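Local structure of hydrogenase maturation factor (Thermoanaerobacter tengcongensis, 3VTH) at residues A[43-48]-A[99-105]; A[203-207]-A[316-320]; A[403-407]-A[737-742]; A[551-555]-A[602-607]. The protein probably uses ATP to transfer the carbamoyl group of carbamoyl phosphate to the C-terminal thiol of HypE, a step in [NiFe]-hydrogenase maturation. All coordinates share one frame; numbering follows the deposited sequence.

Contact 1. Residues A[43-48]-A[99-105]; sequences YNNSSG and KEDGGFV
Lys-99 N donates to Asn-44 O (3.0 Å), and from this bond the loop 99-105 arches round the turn at the end of strand 39-45 and comes back against Ser-47 and Gly-48. Inside the arch, Ser-46 OG accepts from Gly-103 N at 2.9 Å and from Asp-101 N at 3.0 Å, two amides gripping one hydroxyl oxygen. A chi1 of 50°, with OG between the backbone N and the carbonyl carbon, turns it to both donors. The amide between them, Gly-102 N, goes instead to Glu-100 OE2 (2.7 Å), which it meets on the anti side of the carboxylate. A CB on Gly-103 would collide with Ser-47 CB, so only a glycine fits at this point of the loop. The turn carrying Ser-46 is an Asx turn: Ser-47 N binds Asn-45 OD1 from above the plane of that amide. At the other end of the arch, Lys-99 runs across the Tyr-43 ring at about a right angle. Lys-99 CD lies 3.7 Å from Tyr-43 CZ. The bend at chi4 (53°) sets Lys-99 NZ over the face, 4.1 Å from the centroid of the Tyr-43 ring, in a cation-pi contact. Val-105 CG2 packs on Gly-48 CA at 3.8 Å. Strand 39-45 lies between strands 48-55 and 93-95 in the acylphosphatase sheet, and the side chain of Asn-44, a predicted active-site residue, is beside Arg-26 and a bound phosphate. Beyond the sheet, Glu-100 pairs with Arg-451, while Phe-104 rests on Tyr-420 and Phe-422 of strand 420-423.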
# COMPACT_ATOMS: atom_id res chain seq x y z
N TYR A 43 -1.66 23.75 22.59
CA TYR A 43 -1.57 22.39 23.08
C TYR A 43 -2.21 21.41 22.10
O TYR A 43 -3.08 21.79 21.32
CB TYR A 43 -2.18 22.23 24.49
CG TYR A 43 -3.65 22.58 24.63
CD1 TYR A 43 -4.05 23.85 25.05
CD2 TYR A 43 -4.64 21.63 24.37
CE1 TYR A 43 -5.42 24.17 25.21
CE2 TYR A 43 -6.01 21.95 24.50
CZ TYR A 43 -6.38 23.22 24.92
OH TYR A 43 -7.70 23.53 25.06
N ASN A 44 -1.76 20.16 22.17
CA ASN A 44 -2.39 19.07 21.46
C ASN A 44 -3.63 18.64 22.20
O ASN A 44 -3.60 18.45 23.42
CB ASN A 44 -1.43 17.88 21.38
CG ASN A 44 -0.43 18.01 20.26
OD1 ASN A 44 0.37 17.11 20.02
ND2 ASN A 44 -0.46 19.15 19.55
N ASN A 45 -4.75 18.51 21.50
CA ASN A 45 -5.94 17.96 22.15
C ASN A 45 -6.35 16.70 21.40
O ASN A 45 -5.63 16.26 20.52
CB ASN A 45 -7.06 19.00 22.32
CG ASN A 45 -7.67 19.45 21.01
OD1 ASN A 45 -7.39 18.89 19.94
ND2 ASN A 45 -8.53 20.46 21.08
N SER A 46 -7.48 16.09 21.75
CA SER A 46 -7.79 14.82 21.14
C SER A 46 -8.31 14.95 19.69
O SER A 46 -8.47 13.95 19.02
CB SER A 46 -8.69 13.95 22.03
OG SER A 46 -9.83 14.66 22.49
N SER A 47 -8.52 16.17 19.22
CA SER A 47 -9.05 16.36 17.88
C SER A 47 -8.07 17.04 16.93
O SER A 47 -8.34 17.18 15.73
CB SER A 47 -10.44 17.05 17.92
OG SER A 47 -10.28 18.42 18.21
N GLY A 48 -6.92 17.43 17.47
CA GLY A 48 -5.87 18.05 16.69
C GLY A 48 -5.01 19.03 17.47
O GLY A 48 -4.37 18.67 18.47
N LYS A 99 -4.63 17.91 26.23
CA LYS A 99 -5.95 17.65 26.84
C LYS A 99 -6.72 16.58 26.06
O LYS A 99 -6.77 16.62 24.83
CB LYS A 99 -6.77 18.95 26.93
CG LYS A 99 -6.08 20.08 27.70
CD LYS A 99 -7.04 21.26 27.96
CE LYS A 99 -6.54 22.17 29.09
NZ LYS A 99 -5.15 22.66 28.90
N GLU A 100 -7.29 15.63 26.79
CA GLU A 100 -8.15 14.60 26.22
C GLU A 100 -9.62 15.02 26.41
O GLU A 100 -10.12 15.01 27.53
CB GLU A 100 -7.86 13.23 26.88
CG GLU A 100 -8.92 12.14 26.66
CD GLU A 100 -9.08 11.75 25.19
OE1 GLU A 100 -8.14 11.15 24.63
OE2 GLU A 100 -10.14 12.06 24.62
N ASP A 101 -10.27 15.42 25.34
CA ASP A 101 -11.62 15.97 25.33
C ASP A 101 -12.54 15.09 24.48
O ASP A 101 -13.51 15.55 23.96
CB ASP A 101 -11.56 17.37 24.72
CG ASP A 101 -12.81 18.21 24.96
OD1 ASP A 101 -13.59 17.91 25.85
OD2 ASP A 101 -12.99 19.20 24.26
N GLY A 102 -12.19 13.84 24.32
CA GLY A 102 -13.00 12.92 23.55
C GLY A 102 -13.12 13.00 22.03
O GLY A 102 -13.94 12.33 21.48
N GLY A 103 -12.33 13.76 21.31
CA GLY A 103 -12.45 13.67 19.87
C GLY A 103 -11.59 12.57 19.25
O GLY A 103 -11.33 11.58 19.86
N PHE A 104 -11.17 12.78 18.03
CA PHE A 104 -10.24 11.88 17.38
C PHE A 104 -9.38 12.66 16.44
O PHE A 104 -9.75 13.70 15.99
CB PHE A 104 -10.95 10.76 16.64
CG PHE A 104 -11.66 11.22 15.42
CD1 PHE A 104 -12.82 11.91 15.52
CD2 PHE A 104 -11.13 11.01 14.19
CE1 PHE A 104 -13.45 12.36 14.42
CE2 PHE A 104 -11.76 11.45 13.10
CZ PHE A 104 -12.92 12.13 13.21
N VAL A 105 -8.20 12.14 16.17
CA VAL A 105 -7.25 12.84 15.33
C VAL A 105 -6.46 11.84 14.48
O VAL A 105 -6.11 10.75 14.95
CB VAL A 105 -6.28 13.73 16.19
CG1 VAL A 105 -5.50 12.89 17.18
CG2 VAL A 105 -5.33 14.56 15.29

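Contact 2. Residues A[203-207]-A[316-320]; sequences DEIKC and LLMEE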
# COMPACT_ATOMS: atom_id res chain seq x y z
N ASP A 203 31.92 -2.43 16.30
CA ASP A 203 30.62 -1.83 16.58
C ASP A 203 29.50 -2.59 15.84
O ASP A 203 29.77 -3.26 14.84
CB ASP A 203 30.62 -0.29 16.38
CG ASP A 203 30.47 0.15 14.91
OD1 ASP A 203 29.70 -0.44 14.12
OD2 ASP A 203 31.10 1.18 14.56
N GLU A 204 28.27 -2.52 16.36
CA GLU A 204 27.16 -3.37 15.89
C GLU A 204 26.93 -3.34 14.38
O GLU A 204 26.75 -4.39 13.75
CB GLU A 204 25.85 -3.06 16.63
CG GLU A 204 25.81 -3.50 18.10
CD GLU A 204 26.55 -2.55 19.04
OE1 GLU A 204 27.06 -1.50 18.58
OE2 GLU A 204 26.62 -2.86 20.25
N ILE A 205 26.92 -2.14 13.79
CA ILE A 205 26.72 -2.00 12.34
C ILE A 205 27.83 -2.70 11.53
O ILE A 205 27.55 -3.35 10.51
CB ILE A 205 26.63 -0.52 11.90
CG1 ILE A 205 25.46 0.20 12.59
CG2 ILE A 205 26.48 -0.42 10.36
CD1 ILE A 205 24.05 -0.32 12.23
N LYS A 206 29.07 -2.57 11.98
CA LYS A 206 30.20 -3.24 11.35
C LYS A 206 30.09 -4.77 11.47
O LYS A 206 30.48 -5.48 10.57
CB LYS A 206 31.52 -2.76 11.96
CG LYS A 206 32.71 -2.83 11.02
CD LYS A 206 33.77 -1.75 11.38
CE LYS A 206 33.13 -0.34 11.33
NZ LYS A 206 34.01 0.74 11.86
N CYS A 207 29.55 -5.25 12.59
CA CYS A 207 29.31 -6.69 12.74
C CYS A 207 28.32 -7.20 11.68
O CYS A 207 28.49 -8.30 11.12
CB CYS A 207 28.81 -7.01 14.16
SG CYS A 207 29.96 -6.57 15.51
N LEU A 316 24.22 4.21 7.96
CA LEU A 316 25.42 3.71 8.62
C LEU A 316 25.94 2.43 7.94
O LEU A 316 27.13 2.29 7.65
CB LEU A 316 25.16 3.47 10.11
CG LEU A 316 24.92 4.73 10.97
CD1 LEU A 316 24.49 4.35 12.39
CD2 LEU A 316 26.12 5.65 10.98
N LEU A 317 25.03 1.50 7.68
CA LEU A 317 25.39 0.24 7.02
C LEU A 317 25.98 0.49 5.63
O LEU A 317 26.97 -0.14 5.26
CB LEU A 317 24.17 -0.70 6.94
CG LEU A 317 24.41 -2.11 6.35
CD1 LEU A 317 25.57 -2.86 7.10
CD2 LEU A 317 23.11 -2.93 6.37
N MET A 318 25.37 1.42 4.89
CA MET A 318 25.80 1.77 3.54
C MET A 318 27.23 2.30 3.44
O MET A 318 27.90 2.07 2.42
CB MET A 318 24.81 2.76 2.88
CG MET A 318 23.46 2.14 2.47
SD MET A 318 23.73 0.80 1.28
CE MET A 318 22.05 0.27 0.95
N GLU A 319 27.72 2.99 4.47
CA GLU A 319 29.14 3.36 4.48
C GLU A 319 30.08 2.15 4.70
O GLU A 319 31.28 2.23 4.43
CB GLU A 319 29.45 4.53 5.44
CG GLU A 319 28.40 4.81 6.50
CD GLU A 319 28.55 6.17 7.21
OE1 GLU A 319 27.54 6.90 7.32
OE2 GLU A 319 29.67 6.49 7.67
N GLU A 320 29.53 1.02 5.17
CA GLU A 320 30.35 -0.17 5.45
C GLU A 320 30.37 -1.21 4.33
O GLU A 320 31.33 -1.97 4.21
CB GLU A 320 29.96 -0.84 6.78
CG GLU A 320 30.08 0.04 8.03
CD GLU A 320 31.47 0.65 8.23
OE1 GLU A 320 32.49 -0.05 8.02
OE2 GLU A 320 31.54 1.83 8.63
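Leu-316 opens the second segment by laying its CB against Ile-205, 4.1 Å from CG1, the two side chains crossing at about a right angle. Leu-317 follows with its backbone as much as its side chain: Ile-205 CG2 presses to 3.6 Å from Leu-317 CA, because CG2 is the branch set opposite the backbone N (CG1 at chi1 -59°). Leu-317 sends CD1 to within 4.0 Å of Ile-205 O, then carries on along helix 204-213 to Val-208, Ala-209 and Leu-212. This packs the start of that helix against the end of helix 312-320, the latter within the YrdC-like region. Helix 204-213 is N-capped by Asp-203, whose OD1 takes Lys-206 N at 3.1 Å, and Cys-207, in its first turn, is tied by a disulfide to Cys-200. Glu-320, one turn after Leu-316 and Leu-317, leans its CG on Ile-205 CG2 and brings its carboxylate to Lys-206. On the lysine side carbon touches: Lys-206 CE is 3.4 Å from Glu-320 OE1, whereas Lys-206 NZ stays 4.2 Å from that oxygen, too far for a salt bridge. The bend of Lys-206 at chi3 (-58°) turns Lys-206 NZ back toward Asp-203 OD2, a long ion pair of 4.0 Å. With an alanine in place of Lys-206, the carboxylates of Asp-203 and Glu-320 would probably lose a positive charge near them both, and Glu-320 the aliphatic chain it lies against.

Contact 3. Residues A[403-407]-A[737-742]; sequences LAVGG and ISLGQA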
# COMPACT_ATOMS: atom_id res chain seq x y z
N LEU A 403 -17.34 -0.24 9.60
CA LEU A 403 -16.15 -1.06 9.42
C LEU A 403 -16.33 -1.87 8.13
O LEU A 403 -17.29 -2.62 8.00
CB LEU A 403 -15.95 -1.99 10.62
CG LEU A 403 -14.92 -3.13 10.47
CD1 LEU A 403 -13.48 -2.58 10.33
CD2 LEU A 403 -15.03 -4.06 11.67
N ALA A 404 -15.40 -1.72 7.20
CA ALA A 404 -15.36 -2.54 5.99
C ALA A 404 -14.22 -3.54 6.16
O ALA A 404 -13.08 -3.14 6.40
CB ALA A 404 -15.16 -1.67 4.76
N VAL A 405 -14.54 -4.83 6.06
CA VAL A 405 -13.64 -5.88 6.49
C VAL A 405 -12.62 -6.28 5.43
O VAL A 405 -11.66 -6.98 5.73
CB VAL A 405 -14.39 -7.14 7.02
CG1 VAL A 405 -15.18 -6.80 8.31
CG2 VAL A 405 -15.27 -7.77 5.94
N GLY A 406 -12.84 -5.83 4.19
CA GLY A 406 -11.91 -6.15 3.10
C GLY A 406 -12.18 -7.50 2.45
O GLY A 406 -13.28 -8.06 2.58
N GLY A 407 -11.18 -8.02 1.74
CA GLY A 407 -11.33 -9.30 1.05
C GLY A 407 -10.45 -10.38 1.66
O GLY A 407 -10.31 -10.47 2.89
N ILE A 737 -10.00 -2.95 -1.80
CA ILE A 737 -11.41 -3.37 -1.69
C ILE A 737 -12.15 -2.74 -0.49
O ILE A 737 -13.28 -2.30 -0.63
CB ILE A 737 -11.49 -4.92 -1.64
CG1 ILE A 737 -11.27 -5.52 -3.05
CG2 ILE A 737 -12.76 -5.42 -1.00
CD1 ILE A 737 -12.44 -5.33 -4.04
N SER A 738 -11.50 -2.68 0.67
CA SER A 738 -12.15 -2.15 1.88
C SER A 738 -12.60 -0.69 1.75
O SER A 738 -13.62 -0.31 2.31
CB SER A 738 -11.23 -2.33 3.09
OG SER A 738 -10.08 -1.50 2.96
N LEU A 739 -11.86 0.13 1.00
CA LEU A 739 -12.29 1.51 0.77
C LEU A 739 -13.59 1.58 -0.06
O LEU A 739 -14.50 2.36 0.26
CB LEU A 739 -11.18 2.34 0.12
CG LEU A 739 -11.54 3.78 -0.21
CD1 LEU A 739 -11.87 4.64 1.09
CD2 LEU A 739 -10.46 4.45 -1.03
N GLY A 740 -13.66 0.75 -1.10
CA GLY A 740 -14.88 0.64 -1.91
C GLY A 740 -16.07 0.14 -1.12
O GLY A 740 -17.17 0.72 -1.22
N GLN A 741 -15.87 -0.92 -0.33
CA GLN A 741 -16.94 -1.43 0.55
C GLN A 741 -17.44 -0.33 1.48
O GLN A 741 -18.64 -0.21 1.71
CB GLN A 741 -16.46 -2.59 1.43
CG GLN A 741 -16.06 -3.87 0.69
CD GLN A 741 -15.36 -4.86 1.61
OE1 GLN A 741 -14.72 -4.48 2.60
NE2 GLN A 741 -15.47 -6.16 1.27
N ALA A 742 -16.50 0.45 2.02
CA ALA A 742 -16.83 1.52 2.98
C ALA A 742 -17.70 2.59 2.36
O ALA A 742 -18.71 2.97 2.94
CB ALA A 742 -15.55 2.14 3.58
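Gln-741 grips Gly-406 where the C-terminal helix 737-749 packs back on strand 402-404 in the Kae1-like region, which belongs to the actin-ATPase clan. Two hydrogen bonds bind the side-chain amide to one residue's backbone. Gly-406 N reaches Gln-741 OE1 at 2.8 Å, in the carbonyl plane and on a lone pair. Gln-741 NE2 returns a longer bond of 3.2 Å to Gly-406 O, which it approaches from well above the plane of that peptide. The chain of Gln-741 runs out extended past CG (chi2 170°), which carries the amide to the turn after the strand. Ser-738 sends its hydroxyl elsewhere, to Thr-412 OG1. With Gly-406's backbone angles a CB would collide with the carbonyl O of Val-405, so no other residue sits easily here.

The rest is van der Waals packing between buried residues. Ser-738 CB sits 3.9 Å from Gly-406 CA, and Ala-404 CB lies 4.0 Å from Ala-742 CB. Ile-737 sets CG2 on the peptide joining Gly-406 and Gly-407, while the same side chain touches His-483 and His-487, ligands of the iron. Closest among these packing contacts, Ala-404 CB is pressed to 3.2 Å from Ser-738 O.

Contact 4. Residues A[551-555]-A[602-607]; sequences IYRTA and DAVAAL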
# COMPACT_ATOMS: atom_id res chain seq x y z
N ILE A 551 -1.55 -24.09 -13.85
CA ILE A 551 -2.26 -23.27 -14.83
C ILE A 551 -2.54 -23.96 -16.17
O ILE A 551 -3.36 -23.48 -16.94
CB ILE A 551 -1.59 -21.89 -15.07
CG1 ILE A 551 -0.27 -22.02 -15.82
CG2 ILE A 551 -1.43 -21.12 -13.74
CD1 ILE A 551 0.32 -20.67 -16.23
N TYR A 552 -1.87 -25.07 -16.45
CA TYR A 552 -2.25 -25.84 -17.64
C TYR A 552 -3.69 -26.36 -17.50
O TYR A 552 -4.38 -26.54 -18.50
CB TYR A 552 -1.26 -26.98 -17.94
CG TYR A 552 -1.15 -28.02 -16.85
CD1 TYR A 552 -0.25 -27.85 -15.79
CD2 TYR A 552 -1.93 -29.18 -16.88
CE1 TYR A 552 -0.15 -28.82 -14.78
CE2 TYR A 552 -1.83 -30.15 -15.89
CZ TYR A 552 -0.94 -29.96 -14.84
OH TYR A 552 -0.84 -30.91 -13.85
N ARG A 553 -4.16 -26.56 -16.26
CA ARG A 553 -5.55 -26.92 -15.98
C ARG A 553 -6.51 -25.78 -16.32
O ARG A 553 -7.63 -26.01 -16.78
CB ARG A 553 -5.73 -27.31 -14.51
CG ARG A 553 -4.95 -28.56 -14.07
CD ARG A 553 -5.10 -28.78 -12.57
NE ARG A 553 -6.48 -29.03 -12.16
CZ ARG A 553 -6.97 -30.22 -11.79
NH1 ARG A 553 -6.19 -31.30 -11.76
NH2 ARG A 553 -8.24 -30.33 -11.45
N THR A 554 -6.06 -24.56 -16.07
CA THR A 554 -6.84 -23.39 -16.44
C THR A 554 -6.95 -23.32 -17.96
O THR A 554 -8.04 -23.10 -18.49
CB THR A 554 -6.22 -22.08 -15.90
OG1 THR A 554 -6.37 -22.06 -14.48
CG2 THR A 554 -6.94 -20.86 -16.48
N ALA A 555 -5.83 -23.54 -18.65
CA ALA A 555 -5.85 -23.54 -20.11
C ALA A 555 -6.79 -24.62 -20.66
O ALA A 555 -7.54 -24.37 -21.61
CB ALA A 555 -4.44 -23.72 -20.68
N ASP A 602 -3.59 -16.44 -17.50
CA ASP A 602 -2.96 -17.74 -17.18
C ASP A 602 -3.10 -18.74 -18.33
O ASP A 602 -2.16 -19.49 -18.62
CB ASP A 602 -3.52 -18.35 -15.89
CG ASP A 602 -3.05 -17.62 -14.63
OD1 ASP A 602 -2.11 -16.79 -14.72
OD2 ASP A 602 -3.63 -17.89 -13.56
N ALA A 603 -4.27 -18.76 -18.96
CA ALA A 603 -4.51 -19.63 -20.13
C ALA A 603 -3.53 -19.34 -21.28
O ALA A 603 -2.97 -20.26 -21.90
CB ALA A 603 -5.97 -19.51 -20.61
N VAL A 604 -3.35 -18.06 -21.59
CA VAL A 604 -2.37 -17.64 -22.61
C VAL A 604 -0.96 -18.05 -22.24
O VAL A 604 -0.24 -18.62 -23.07
CB VAL A 604 -2.41 -16.10 -22.85
CG1 VAL A 604 -1.28 -15.67 -23.82
CG2 VAL A 604 -3.78 -15.68 -23.37
N ALA A 605 -0.55 -17.78 -21.00
CA ALA A 605 0.82 -18.10 -20.57
C ALA A 605 1.13 -19.60 -20.71
O ALA A 605 2.21 -19.98 -21.19
CB ALA A 605 1.08 -17.62 -19.15
N ALA A 606 0.17 -20.44 -20.32
CA ALA A 606 0.30 -21.89 -20.42
C ALA A 606 0.35 -22.37 -21.88
O ALA A 606 1.16 -23.22 -22.24
CB ALA A 606 -0.86 -22.58 -19.67
N LEU A 607 -0.52 -21.79 -22.70
CA LEU A 607 -0.66 -22.20 -24.09
C LEU A 607 0.57 -21.88 -24.90
O LEU A 607 0.94 -22.65 -25.78
CB LEU A 607 -1.88 -21.54 -24.74
CG LEU A 607 -3.20 -22.27 -24.45
CD1 LEU A 607 -4.40 -21.41 -24.87
CD2 LEU A 607 -3.24 -23.63 -25.16
O HOH W 1 -4.75 -20.34 -13.29
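Ala-555 and Ala-603 bring helices 551-559 and 597-607 together, their CA atoms 4.1 Å apart. The two segments cross steeply, at -104°, with axes 7.8 Å apart, and small side chains allow that closeness. Ala-555 CB meets Ala-606 CB at 3.9 Å and also touches the branch point of Leu-607. Ile-551 completes the tight part by spreading CG1, CG2 and CD1 over one turn of the partner helix. Ile-551 CD1 touches Asp-602 O at 3.6 Å. Ile-551 CG1 lies 3.9 Å from Ala-606 CB, while CG2 rests beside the Asp-602 carboxylate. This reach depends on a chi1 of 71°, which tucks CG1 in over the backbone, with CD1 extended beyond it. An alanine in place of Ile-551 would probably open a gap over Ala-606 and strip the aliphatic wall from the Asp-602 carboxylate.

At Thr-554 the fit is looser and partly wet. Here Thr-554 CG2 only grazes Asp-602 CB, and the polar ends meet through a water. That water donates to Asp-602 OD2 at 2.7 Å and is 2.6 Å from Thr-554 OG1. OD2 also forms a salt bridge with Arg-599, so it has both the water and Arg-599 as partners; the side chain of Asp-602 is about 5 Å from the bound nucleotide analogue AP2. Around the crossing, Ala-620 of helix 619-626 touches Ile-551, Asp-602 and Ala-605, while Phe-569 of helix 567-572 packs on Ala-555 and Leu-607.

In the fold
From the N terminus, contact 1 closes first, a loop of 50 residues that holds much of the acylphosphatase sheet and brings the loop after strand 93-95 back to strand 39-45. The chain then passes through the two zinc fingers before contact 2 opens; its 108-residue loop ties helix 204-213 to helix 312-320 in the YrdC-like part. Contact 3 spans 329 residues and joins strand 402-404 to the final helix, 737-749. Contact 4 is nested inside that loop, linking two helices of the second subdomain. Contacts 1, 2 and 3 follow in series without crossing. No two contacts touch, and the centres of contacts 1 and 4 lie about 56 Å apart.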